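Local coordinates for coelenterazine-binding protein with bound coelenterazine (Renilla muelleri, PDB 2HPS), which binds the luciferin coelenterazine and probably makes it available to luciferase and oxygen only when calcium is bound, at residues E96-Y108 and I155-F169. Residues are numbered along the deposited sequence; the frame is centred on the assembly and turned at random. Where two conformers were deposited one is given.
Sequences EKAMAVIQSLIMY and ISRDEFLVTVNDFLF. With CTZ (c2-hydroxy-coelenterazine), chain B.
With CG of Y108 anti to the backbone N (chi1 -174°) and CG of F160 placed likewise, the two aromatic side chains lie alongside each other, ends pointing opposite ways, Y108 CD1 coming 3.5 Å from F160 CG with the ring planes at 47°. The same torsion carries the tyrosine hydroxyl to the start of helix 157-169, where Y108 OH donates to I155 O (2.7 Å), which lies in the plane of its ring. Over one ring face lies R157 CA, 3.9 Å from the Y108 centroid, a CH-pi contact. Tyrosine suits this place because its ring packs in the interior while its hydroxyl still finds an acceptor. One turn earlier, small S104 lets V164 close in, S104 OG standing 3.5 Å from V164 CG1. Helices 102-108 and 157-169, the first entering EF-hand 3 and the second leaving EF-hand 4, run roughly antiparallel at 145°, joining the hands of an EF-hand pair. Their inner side faces the bound luciferin: F160 turns its ring edge to it, with CZ 3.8 Å from CTZ C29, and M107 also lines the pocket. Branched V101, just before helix 102-108, packs against helix 157-169, CG2 meeting L161 CD1 while CG1 meets V164 CG1. At the far end the lysine chain, bent at chi3, lays K97 CE over the centre of the F169 ring, 3.7 Å from its centroid; the ammonium adds an off-centre cation-pi contact. Lysine offers an aliphatic stem for the ring and a charged end suited to a partly exposed position. A water donating to N165 OD1 and, weakly, to K97 O links K97 to helix 157-169.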
loop_
_atom_site.group_PDB
_atom_site.type_symbol
_atom_site.label_atom_id
_atom_site.label_comp_id
_atom_site.label_asym_id
_atom_site.label_seq_id
_atom_site.Cartn_x
_atom_site.Cartn_y
_atom_site.Cartn_z
ATOM N N GLU A 96 8.615 13.637 8.403
ATOM C CA GLU A 96 8.263 13.283 7.019
ATOM C C GLU A 96 7.820 11.829 6.916
ATOM O O GLU A 96 6.866 11.493 6.187
ATOM C CB GLU A 96 9.446 13.559 6.091
ATOM C CG GLU A 96 9.712 15.056 5.937
ATOM C CD GLU A 96 11.037 15.363 5.263
ATOM O OE1 GLU A 96 11.893 14.461 5.145
ATOM O OE2 GLU A 96 11.228 16.539 4.887
ATOM N N LYS A 97 8.476 10.984 7.699
ATOM C CA LYS A 97 8.163 9.552 7.690
ATOM C C LYS A 97 6.819 9.255 8.345
ATOM O O LYS A 97 6.167 8.268 8.000
ATOM C CB LYS A 97 9.293 8.759 8.362
ATOM C CG LYS A 97 10.649 8.867 7.639
ATOM C CD LYS A 97 11.735 8.060 8.357
ATOM C CE LYS A 97 11.402 6.572 8.410
ATOM N NZ LYS A 97 12.591 5.797 8.921
ATOM N N ALA A 98 6.410 10.098 9.299
ATOM C CA ALA A 98 5.080 9.994 9.906
ATOM C C ALA A 98 3.993 10.355 8.909
ATOM O O ALA A 98 2.952 9.695 8.854
ATOM C CB ALA A 98 4.985 10.887 11.174
HETATM N N MSE A 99 4.238 11.383 8.099
HETATM C CA MSE A 99 3.272 11.749 7.074
HETATM C C MSE A 99 3.152 10.645 6.036
HETATM O O MSE A 99 2.076 10.437 5.470
HETATM C CB MSE A 99 3.653 13.065 6.396
HETATM C CG MSE A 99 3.354 14.277 7.226
HETATM SE SE MSE A 99 1.433 14.417 7.689
HETATM C CE MSE A 99 0.639 13.960 6.113
ATOM N N ALA A 100 4.259 9.932 5.791
ATOM C CA ALA A 100 4.280 8.874 4.765
ATOM C C ALA A 100 3.385 7.669 5.051
ATOM O O ALA A 100 3.027 6.918 4.126
ATOM C CB ALA A 100 5.698 8.409 4.517
ATOM N N VAL A 101 3.018 7.476 6.320
ATOM C CA VAL A 101 2.175 6.322 6.676
ATOM C C VAL A 101 0.699 6.665 6.840
ATOM O O VAL A 101 -0.137 5.791 7.084
ATOM C CB VAL A 101 2.706 5.581 7.924
ATOM C CG1 VAL A 101 4.149 5.122 7.670
ATOM C CG2 VAL A 101 2.611 6.460 9.184
ATOM N N ILE A 102 0.384 7.951 6.704
ATOM C CA ILE A 102 -0.998 8.410 6.796
ATOM C C ILE A 102 -1.940 7.678 5.836
ATOM O O ILE A 102 -3.035 7.265 6.222
ATOM C CB ILE A 102 -1.043 9.964 6.660
ATOM C CG1 ILE A 102 -0.366 10.599 7.885
ATOM C CG2 ILE A 102 -2.450 10.474 6.414
ATOM C CD1 ILE A 102 -1.145 10.447 9.228
ATOM N N GLN A 103 -1.503 7.478 4.598
ATOM C CA GLN A 103 -2.289 6.741 3.631
ATOM C C GLN A 103 -2.638 5.331 4.138
ATOM O O GLN A 103 -3.791 4.886 4.050
ATOM C CB GLN A 103 -1.497 6.664 2.333
ATOM C CG GLN A 103 -2.262 6.217 1.134
ATOM C CD GLN A 103 -1.344 6.101 -0.080
ATOM O OE1 GLN A 103 -0.110 6.039 0.047
ATOM N NE2 GLN A 103 -1.938 6.094 -1.259
ATOM N N SER A 104 -1.647 4.638 4.698
ATOM C CA SER A 104 -1.861 3.288 5.188
ATOM C C SER A 104 -2.764 3.275 6.418
ATOM O O SER A 104 -3.531 2.348 6.606
ATOM C CB SER A 104 -0.524 2.619 5.500
ATOM O OG SER A 104 0.191 2.328 4.304
ATOM N N LEU A 105 -2.649 4.297 7.270
ATOM C CA LEU A 105 -3.516 4.407 8.451
ATOM C C LEU A 105 -4.968 4.712 8.076
ATOM O O LEU A 105 -5.907 4.229 8.734
ATOM C CB LEU A 105 -2.967 5.451 9.433
ATOM C CG LEU A 105 -1.688 4.999 10.164
ATOM C CD1 LEU A 105 -1.065 6.120 11.000
ATOM C CD2 LEU A 105 -1.930 3.735 11.024
ATOM N N ILE A 106 -5.159 5.500 7.013
ATOM C CA ILE A 106 -6.502 5.668 6.436
ATOM C C ILE A 106 -7.058 4.317 5.988
ATOM O O ILE A 106 -8.199 3.966 6.332
ATOM C CB ILE A 106 -6.519 6.698 5.281
ATOM C CG1 ILE A 106 -6.258 8.100 5.844
ATOM C CG2 ILE A 106 -7.854 6.631 4.479
ATOM C CD1 ILE A 106 -6.276 9.188 4.780
HETATM N N MSE A 107 -6.246 3.540 5.263
HETATM C CA MSE A 107 -6.668 2.206 4.849
HETATM C C MSE A 107 -6.967 1.310 6.035
HETATM O O MSE A 107 -7.965 0.603 6.029
HETATM C CB MSE A 107 -5.649 1.559 3.926
HETATM C CG MSE A 107 -5.452 2.378 2.681
HETATM SE SE MSE A 107 -4.185 1.519 1.455
HETATM C CE MSE A 107 -4.895 0.273 1.157
ATOM N N TYR A 108 -6.124 1.355 7.068
ATOM C CA TYR A 108 -6.383 0.527 8.246
ATOM C C TYR A 108 -7.747 0.858 8.857
ATOM O O TYR A 108 -8.523 -0.055 9.191
ATOM C CB TYR A 108 -5.255 0.630 9.295
ATOM C CG TYR A 108 -5.476 -0.344 10.438
ATOM C CD1 TYR A 108 -4.959 -1.634 10.381
ATOM C CD2 TYR A 108 -6.269 0.007 11.535
ATOM C CE1 TYR A 108 -5.186 -2.555 11.413
ATOM C CE2 TYR A 108 -6.513 -0.899 12.576
ATOM C CZ TYR A 108 -5.963 -2.173 12.510
ATOM O OH TYR A 108 -6.192 -3.090 13.513
ATOM N N ILE A 155 -5.125 -8.528 13.614
ATOM C CA ILE A 155 -3.979 -7.647 13.495
ATOM C C ILE A 155 -4.330 -6.288 14.108
ATOM O O ILE A 155 -5.324 -5.661 13.716
ATOM C CB ILE A 155 -3.548 -7.432 12.019
ATOM C CG1 ILE A 155 -3.233 -8.778 11.338
ATOM C CG2 ILE A 155 -2.309 -6.513 11.968
ATOM C CD1 ILE A 155 -3.272 -8.731 9.786
ATOM N N SER A 156 -3.511 -5.873 15.071
ATOM C CA SER A 156 -3.697 -4.595 15.747
ATOM C C SER A 156 -3.204 -3.455 14.854
ATOM O O SER A 156 -2.436 -3.672 13.900
ATOM C CB SER A 156 -2.961 -4.564 17.091
ATOM O OG SER A 156 -1.554 -4.423 16.928
ATOM N N ARG A 157 -3.643 -2.244 15.175
ATOM C CA ARG A 157 -3.164 -1.070 14.457
ATOM C C ARG A 157 -1.632 -0.956 14.509
ATOM O O ARG A 157 -0.989 -0.760 13.478
ATOM C CB ARG A 157 -3.812 0.188 15.025
ATOM C CG ARG A 157 -3.528 1.442 14.170
ATOM C CD ARG A 157 -4.108 2.686 14.813
ATOM N NE ARG A 157 -5.568 2.644 14.953
ATOM C CZ ARG A 157 -6.204 2.565 16.120
ATOM N NH1 ARG A 157 -5.510 2.479 17.247
ATOM N NH2 ARG A 157 -7.529 2.561 16.172
ATOM N N ASP A 158 -1.048 -1.100 15.702
ATOM C CA ASP A 158 0.405 -1.024 15.870
ATOM C C ASP A 158 1.129 -2.113 15.072
ATOM O O ASP A 158 2.193 -1.866 14.486
ATOM C CB ASP A 158 0.782 -1.151 17.353
ATOM C CG ASP A 158 0.465 0.095 18.150
ATOM O OD1 ASP A 158 0.338 1.188 17.547
ATOM O OD2 ASP A 158 0.342 -0.018 19.396
ATOM N N GLU A 159 0.561 -3.319 15.049
ATOM C CA GLU A 159 1.185 -4.416 14.295
ATOM C C GLU A 159 1.164 -4.100 12.788
ATOM O O GLU A 159 2.157 -4.312 12.072
ATOM C CB GLU A 159 0.465 -5.738 14.569
ATOM C CG GLU A 159 0.758 -6.321 15.954
ATOM C CD GLU A 159 -0.295 -7.322 16.432
ATOM O OE1 GLU A 159 -1.255 -7.619 15.689
ATOM O OE2 GLU A 159 -0.151 -7.818 17.577
ATOM N N PHE A 160 0.041 -3.582 12.319
ATOM C CA PHE A 160 -0.094 -3.190 10.913
ATOM C C PHE A 160 0.951 -2.126 10.572
ATOM O O PHE A 160 1.644 -2.219 9.547
ATOM C CB PHE A 160 -1.507 -2.690 10.645
ATOM C CG PHE A 160 -1.802 -2.415 9.186
ATOM C CD1 PHE A 160 -2.056 -3.462 8.309
ATOM C CD2 PHE A 160 -1.855 -1.090 8.709
ATOM C CE1 PHE A 160 -2.357 -3.205 6.948
ATOM C CE2 PHE A 160 -2.151 -0.829 7.350
ATOM C CZ PHE A 160 -2.403 -1.894 6.485
ATOM N N LEU A 161 1.102 -1.138 11.451
ATOM C CA LEU A 161 2.093 -0.071 11.245
ATOM C C LEU A 161 3.552 -0.580 11.183
ATOM O O LEU A 161 4.387 -0.019 10.467
ATOM C CB LEU A 161 1.914 1.031 12.306
ATOM C CG LEU A 161 2.451 2.442 12.062
ATOM C CD1 LEU A 161 2.001 3.027 10.707
ATOM C CD2 LEU A 161 2.010 3.334 13.225
ATOM N N VAL A 162 3.866 -1.643 11.928
ATOM C CA VAL A 162 5.193 -2.254 11.838
ATOM C C VAL A 162 5.470 -2.713 10.388
ATOM O O VAL A 162 6.535 -2.412 9.806
ATOM C CB VAL A 162 5.329 -3.418 12.844
ATOM C CG1 VAL A 162 6.569 -4.298 12.504
ATOM C CG2 VAL A 162 5.386 -2.838 14.286
ATOM N N THR A 163 4.492 -3.408 9.819
ATOM C CA THR A 163 4.588 -3.906 8.438
ATOM C C THR A 163 4.691 -2.746 7.440
ATOM O O THR A 163 5.552 -2.760 6.552
ATOM C CB THR A 163 3.401 -4.827 8.099
ATOM O OG1 THR A 163 3.543 -6.033 8.864
ATOM C CG2 THR A 163 3.406 -5.207 6.599
ATOM N N VAL A 164 3.836 -1.741 7.610
ATOM C CA VAL A 164 3.866 -0.577 6.706
ATOM C C VAL A 164 5.234 0.093 6.728
ATOM O O VAL A 164 5.828 0.369 5.682
ATOM C CB VAL A 164 2.771 0.443 7.091
ATOM C CG1 VAL A 164 2.944 1.725 6.316
ATOM C CG2 VAL A 164 1.388 -0.167 6.842
ATOM N N ASN A 165 5.756 0.374 7.915
ATOM C CA ASN A 165 7.083 0.986 8.000
ATOM C C ASN A 165 8.177 0.130 7.385
ATOM O O ASN A 165 9.070 0.638 6.710
ATOM C CB ASN A 165 7.402 1.337 9.453
ATOM C CG ASN A 165 6.806 2.665 9.845
ATOM O OD1 ASN A 165 7.298 3.709 9.411
ATOM N ND2 ASN A 165 5.745 2.647 10.651
ATOM N N ASP A 166 8.113 -1.174 7.626
ATOM C CA ASP A 166 9.147 -2.044 7.094
ATOM C C ASP A 166 9.082 -2.083 5.557
ATOM O O ASP A 166 10.114 -1.997 4.878
ATOM C CB ASP A 166 8.809 -3.424 7.679
ATOM C CG ASP A 166 9.776 -4.499 7.287
ATOM O OD1 ASP A 166 10.767 -4.213 6.574
ATOM O OD2 ASP A 166 9.520 -5.644 7.727
ATOM N N PHE A 167 7.873 -2.163 5.020
ATOM C CA PHE A 167 7.719 -2.150 3.563
ATOM C C PHE A 167 8.189 -0.823 2.964
ATOM O O PHE A 167 8.953 -0.812 2.007
ATOM C CB PHE A 167 6.283 -2.428 3.171
ATOM C CG PHE A 167 6.097 -2.558 1.677
ATOM C CD1 PHE A 167 6.387 -3.762 1.040
ATOM C CD2 PHE A 167 5.670 -1.479 0.912
ATOM C CE1 PHE A 167 6.244 -3.899 -0.346
ATOM C CE2 PHE A 167 5.520 -1.605 -0.488
ATOM C CZ PHE A 167 5.794 -2.816 -1.113
ATOM N N LEU A 168 7.735 0.294 3.533
ATOM C CA LEU A 168 8.016 1.603 2.932
ATOM C C LEU A 168 9.457 2.088 3.087
ATOM O O LEU A 168 9.980 2.749 2.181
ATOM C CB LEU A 168 7.032 2.660 3.465
ATOM C CG LEU A 168 5.581 2.559 2.983
ATOM C CD1 LEU A 168 4.791 3.676 3.670
ATOM C CD2 LEU A 168 5.451 2.644 1.454
ATOM N N PHE A 169 10.106 1.767 4.208
ATOM C CA PHE A 169 11.423 2.315 4.517
ATOM C C PHE A 169 12.551 1.307 4.694
ATOM O O PHE A 169 13.721 1.704 4.781
ATOM C CB PHE A 169 11.352 3.204 5.776
ATOM C CG PHE A 169 10.388 4.334 5.638
ATOM C CD1 PHE A 169 10.652 5.379 4.773
ATOM C CD2 PHE A 169 9.201 4.347 6.373
ATOM C CE1 PHE A 169 9.752 6.428 4.641
ATOM C CE2 PHE A 169 8.300 5.386 6.239
ATOM C CZ PHE A 169 8.573 6.423 5.370
HETATM N N1 CTZ B . -2.782 -2.337 -1.487
HETATM C C2 CTZ B . -3.384 -2.073 -2.677
HETATM C C3 CTZ B . -3.301 -3.356 -3.377
HETATM N N4 CTZ B . -2.706 -4.277 -2.623
HETATM C C5 CTZ B . -2.414 -5.573 -2.857
HETATM C C6 CTZ B . -1.745 -6.298 -1.867
HETATM N N7 CTZ B . -1.403 -5.725 -0.693
HETATM C C8 CTZ B . -1.692 -4.433 -0.424
HETATM C C9 CTZ B . -2.380 -3.650 -1.477
HETATM C C10 CTZ B . -3.964 -0.751 -3.124
HETATM C C11 CTZ B . -2.817 0.225 -3.182
HETATM C C12 CTZ B . -2.768 1.283 -2.276
HETATM C C13 CTZ B . -1.717 2.193 -2.293
HETATM C C14 CTZ B . -0.708 2.029 -3.247
HETATM C C15 CTZ B . -0.742 0.962 -4.157
HETATM C C16 CTZ B . -1.803 0.053 -4.126
HETATM O O17 CTZ B . 0.321 2.913 -3.264
HETATM O O18 CTZ B . -3.731 -3.600 -4.571
HETATM C C19 CTZ B . -1.446 -7.729 -2.099
HETATM C C20 CTZ B . -1.108 -8.212 -3.366
HETATM C C21 CTZ B . -0.845 -9.568 -3.550
HETATM C C22 CTZ B . -0.937 -10.455 -2.467
HETATM C C23 CTZ B . -1.286 -9.991 -1.207
HETATM C C24 CTZ B . -1.546 -8.627 -1.022
HETATM O O25 CTZ B . -0.681 -11.774 -2.681
HETATM C C26 CTZ B . -1.303 -3.745 0.872
HETATM C C27 CTZ B . -2.368 -4.011 1.904
HETATM C C28 CTZ B . -3.166 -2.983 2.406
HETATM C C29 CTZ B . -4.135 -3.277 3.366
HETATM C C30 CTZ B . -4.309 -4.600 3.802
HETATM C C31 CTZ B . -3.500 -5.623 3.310
HETATM C C32 CTZ B . -2.520 -5.324 2.360
HETATM O O HOH W 1 6.833 6.398 10.018
HETATM O O HOH W 2 -5.530 4.125 11.946
#